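PDB 3RJU: beta-lactamase/D-alanine Carboxypeptidase from Yersinia pestis, which probably hydrolyses beta-lactams or removes the terminal D-alanine of peptides through a serine nucleophile, as related serine beta-lactamases and penicillin-binding proteins do. Local coordinates for residues A[135-140]-A[167-172]; A[243-246]-A[250-253]. One frame throughout, in Å; residues are numbered along the deposited sequence. Where two conformers were deposited one is given.

Interaction 1 of 2, residues A[135-140]-A[167-172]; sequences PTKDNR and LADALS
A side-on, two-pronged salt bridge between Arg140 and Asp169 ties helix 137-144 to helix 162-175 in the helical part of this beta-lactamase-family fold. Arg140 NE donates to Asp169 OD2 at 2.9 Å and Arg140 NH2 to Asp169 OD1 at 2.8 Å, both bonds nearly straight. Arginine suits the place because its planar guanidinium offers two N-H groups on one edge, spaced to match two carboxylate oxygens; each oxygen is met on its syn side, and the planes lie only 17° apart. The arginine chain turns about its CG-CD bond (chi3 -73°), bringing one guanidinium face against the first turn of its own helix, Lys137 CA lying 3.4 Å above the plane toward its rim. NH1 bonds to Ala222 O, and Trp141 NE1 gives Asp169 OD2 a second donor; such a network would be expected to keep the aspartate ionised. Lys137 adds a van der Waals contact: with CG anti to the backbone N (chi1 180°), CG and CD run alongside the carboxylate, CG 3.7 Å from Asp169 OD1. Thr136 OG1 accepts from Asn139 N while Asn139 OD1 accepts from Thr136 N, a capping box here coupled to a bidentate arginine-carboxylate bridge between helices.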
# COMPACT_ATOMS: atom_id res chain seq x y z
N PRO A 135 13.22 4.63 10.81
CA PRO A 135 13.83 5.93 11.14
C PRO A 135 12.83 7.07 11.06
O PRO A 135 11.82 6.97 10.34
CB PRO A 135 14.88 6.11 10.03
CG PRO A 135 14.27 5.37 8.83
CD PRO A 135 13.62 4.15 9.47
N THR A 136 13.11 8.15 11.78
CA THR A 136 12.33 9.36 11.62
C THR A 136 12.79 10.09 10.37
O THR A 136 13.82 9.73 9.78
CB THR A 136 12.50 10.30 12.82
OG1 THR A 136 13.84 10.82 12.83
CG2 THR A 136 12.22 9.55 14.12
N LYS A 137 12.04 11.12 9.98
CA LYS A 137 12.46 11.97 8.87
C LYS A 137 13.87 12.54 9.10
O LYS A 137 14.74 12.44 8.22
CB LYS A 137 11.48 13.13 8.65
CG LYS A 137 11.90 14.04 7.51
CD LYS A 137 10.90 15.16 7.29
CE LYS A 137 10.93 16.17 8.43
NZ LYS A 137 10.23 17.44 8.07
N ASP A 138 14.12 13.13 10.26
CA ASP A 138 15.46 13.65 10.52
C ASP A 138 16.52 12.54 10.44
O ASP A 138 17.60 12.76 9.91
CB ASP A 138 15.55 14.36 11.88
CG ASP A 138 14.84 15.70 11.88
OD1 ASP A 138 14.50 16.22 10.79
OD2 ASP A 138 14.63 16.25 12.99
N ASN A 139 16.22 11.35 10.98
CA ASN A 139 17.18 10.25 10.87
C ASN A 139 17.50 9.96 9.40
O ASN A 139 18.67 9.74 9.04
CB ASN A 139 16.66 8.95 11.47
CG ASN A 139 16.40 9.02 12.97
OD1 ASN A 139 15.53 8.31 13.46
ND2 ASN A 139 17.15 9.85 13.69
N ARG A 140 16.46 9.91 8.57
CA ARG A 140 16.64 9.57 7.16
C ARG A 140 17.59 10.52 6.45
O ARG A 140 18.49 10.09 5.72
CB ARG A 140 15.30 9.57 6.41
CG ARG A 140 14.41 8.42 6.74
CD ARG A 140 13.26 8.37 5.76
NE ARG A 140 12.22 9.39 5.92
CZ ARG A 140 11.23 9.33 6.81
NH1 ARG A 140 11.18 8.35 7.71
NH2 ARG A 140 10.28 10.26 6.83
N LEU A 167 10.29 9.66 -0.37
CA LEU A 167 9.33 10.21 -1.32
C LEU A 167 8.30 11.09 -0.60
O LEU A 167 8.01 12.21 -1.04
CB LEU A 167 8.62 9.10 -2.09
CG LEU A 167 7.55 9.52 -3.09
CD1 LEU A 167 8.09 10.52 -4.13
CD2 LEU A 167 6.95 8.29 -3.78
N ALA A 168 7.76 10.59 0.51
CA ALA A 168 6.78 11.37 1.27
C ALA A 168 7.42 12.66 1.73
O ALA A 168 6.79 13.71 1.64
CB ALA A 168 6.26 10.58 2.48
N ASP A 169 8.67 12.59 2.19
CA ASP A 169 9.40 13.79 2.63
C ASP A 169 9.48 14.81 1.48
O ASP A 169 9.30 16.04 1.68
CB ASP A 169 10.83 13.45 3.06
CG ASP A 169 10.90 12.47 4.24
OD1 ASP A 169 9.90 12.30 4.99
OD2 ASP A 169 11.98 11.87 4.43
N ALA A 170 9.79 14.32 0.29
CA ALA A 170 9.97 15.19 -0.87
C ALA A 170 8.64 15.85 -1.23
O ALA A 170 8.59 17.04 -1.54
CB ALA A 170 10.51 14.38 -2.05
N LEU A 171 7.57 15.05 -1.20
CA LEU A 171 6.25 15.56 -1.55
C LEU A 171 5.80 16.64 -0.58
O LEU A 171 5.24 17.67 -0.98
CB LEU A 171 5.24 14.41 -1.59
CG LEU A 171 5.54 13.33 -2.63
CD1 LEU A 171 4.47 12.23 -2.54
CD2 LEU A 171 5.58 13.93 -4.06
N SER A 172 6.07 16.42 0.71
CA SER A 172 5.78 17.41 1.74
C SER A 172 6.57 18.70 1.49
O SER A 172 6.01 19.82 1.61
CB SER A 172 6.13 16.83 3.12
OG SER A 172 6.01 17.82 4.14

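Interaction 2 of 2, residues A[243-246]-A[250-253]; sequences FLAS and APKR
Two arms of one connection, lying between helices 233-241 and 255-258, pack here through apolar and CH-pi contacts, with no hydrogen bond running directly between them. Lys252 lies beside Phe243, both side chains pointing the same way. The methylene Lys252 CE sits over one ring face, 3.9 Å from the centroid of Phe243 and 25° off the ring normal, displaced toward the CE1-CZ rim. An aromatic ring suits this place because its pi face receives the polarised C-H groups next to an ammonium. With chi1 at 58°, Lys252 CG is placed between its own N and C, and the fully extended chain beyond it carries NZ past the ring to salt bridges with Glu70 and Glu258; NZ is 3.4 Å from Phe243 CZ. Trp239 and Trp287 meet the same phenylalanine edge-to-face. Nearer the turn, the Pro251 ring wedges against the opposite backbone, its CG 3.9 Å from Ala245 N. A small alanine suits the place, since Pro251 CD packs directly on Ala245 CB at 4.0 Å, while Asn320 OD1 accepts from Ala245 N. The result is an irregular loop folded back on itself, with a lysine-over-phenylalanine CH-pi contact and a proline packed against the facing arm.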
# COMPACT_ATOMS: atom_id res chain seq x y z
N PHE A 243 -11.18 3.64 -8.14
CA PHE A 243 -10.54 3.02 -9.31
C PHE A 243 -11.50 2.26 -10.22
O PHE A 243 -11.11 1.80 -11.29
CB PHE A 243 -9.39 2.09 -8.89
CG PHE A 243 -8.30 2.78 -8.11
CD1 PHE A 243 -7.22 3.35 -8.77
CD2 PHE A 243 -8.38 2.88 -6.73
CE1 PHE A 243 -6.23 4.01 -8.06
CE2 PHE A 243 -7.38 3.54 -6.01
CZ PHE A 243 -6.30 4.08 -6.67
N LEU A 244 -12.75 2.15 -9.81
CA LEU A 244 -13.70 1.23 -10.43
C LEU A 244 -14.94 1.97 -10.85
O LEU A 244 -15.47 2.76 -10.08
CB LEU A 244 -14.09 0.14 -9.41
CG LEU A 244 -12.92 -0.61 -8.80
CD1 LEU A 244 -13.39 -1.59 -7.71
CD2 LEU A 244 -12.17 -1.35 -9.90
N ALA A 245 -15.44 1.69 -12.05
CA ALA A 245 -16.69 2.31 -12.48
C ALA A 245 -17.91 1.60 -11.87
O ALA A 245 -17.90 0.39 -11.63
CB ALA A 245 -16.79 2.30 -14.00
N SER A 246 -18.97 2.36 -11.67
CA SER A 246 -20.26 1.82 -11.27
C SER A 246 -21.35 2.64 -11.95
O SER A 246 -21.05 3.53 -12.74
CB SER A 246 -20.44 1.90 -9.75
OG SER A 246 -20.57 3.25 -9.33
N ALA A 250 -17.87 7.33 -12.32
CA ALA A 250 -16.75 6.90 -13.12
C ALA A 250 -15.55 6.89 -12.17
O ALA A 250 -15.61 7.46 -11.08
CB ALA A 250 -16.51 7.89 -14.25
N PRO A 251 -14.46 6.23 -12.57
CA PRO A 251 -13.25 6.31 -11.75
C PRO A 251 -12.76 7.74 -11.61
O PRO A 251 -13.03 8.59 -12.49
CB PRO A 251 -12.24 5.48 -12.54
CG PRO A 251 -13.09 4.56 -13.38
CD PRO A 251 -14.28 5.36 -13.75
N LYS A 252 -12.01 8.00 -10.54
CA LYS A 252 -11.42 9.33 -10.33
C LYS A 252 -10.53 9.70 -11.51
O LYS A 252 -9.97 8.84 -12.20
CB LYS A 252 -10.62 9.37 -9.02
CG LYS A 252 -9.49 8.34 -8.95
CD LYS A 252 -8.72 8.40 -7.62
CE LYS A 252 -7.69 7.29 -7.51
NZ LYS A 252 -6.94 7.37 -6.23
N ARG A 253 -10.40 11.01 -11.72
CA ARG A 253 -9.65 11.55 -12.85
C ARG A 253 -8.22 10.99 -12.96
O ARG A 253 -7.74 10.71 -14.05
CB ARG A 253 -9.62 13.08 -12.76
CG ARG A 253 -8.85 13.75 -13.89
CD ARG A 253 -9.16 15.24 -13.95
NE ARG A 253 -8.57 15.98 -12.83
CZ ARG A 253 -7.31 16.43 -12.83
NH1 ARG A 253 -6.54 16.22 -13.89
NH2 ARG A 253 -6.83 17.10 -11.79

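Along the chain, both segments of interaction 1 precede those of interaction 2, and both contacts belong to the same beta-lactamase-family fold. Their centres are 31 Å apart and their nearest atoms about 13 Å, so neither touches the other. The first joins two helices, 137-144 and 162-175; the second folds up the connection from helix 233-241 to helix 255-258, after which comes strand 261-264 at one edge of the eight-stranded antiparallel sheet. Helix 64-77 is a common neighbour: Leu167 and Leu171 pack on it from the 167-172 side, and Lys252 reaches its Glu70. Ser62 and Lys65, an SxxK-like pair consistent with a serine nucleophile, lie just before and within the first turn of that helix.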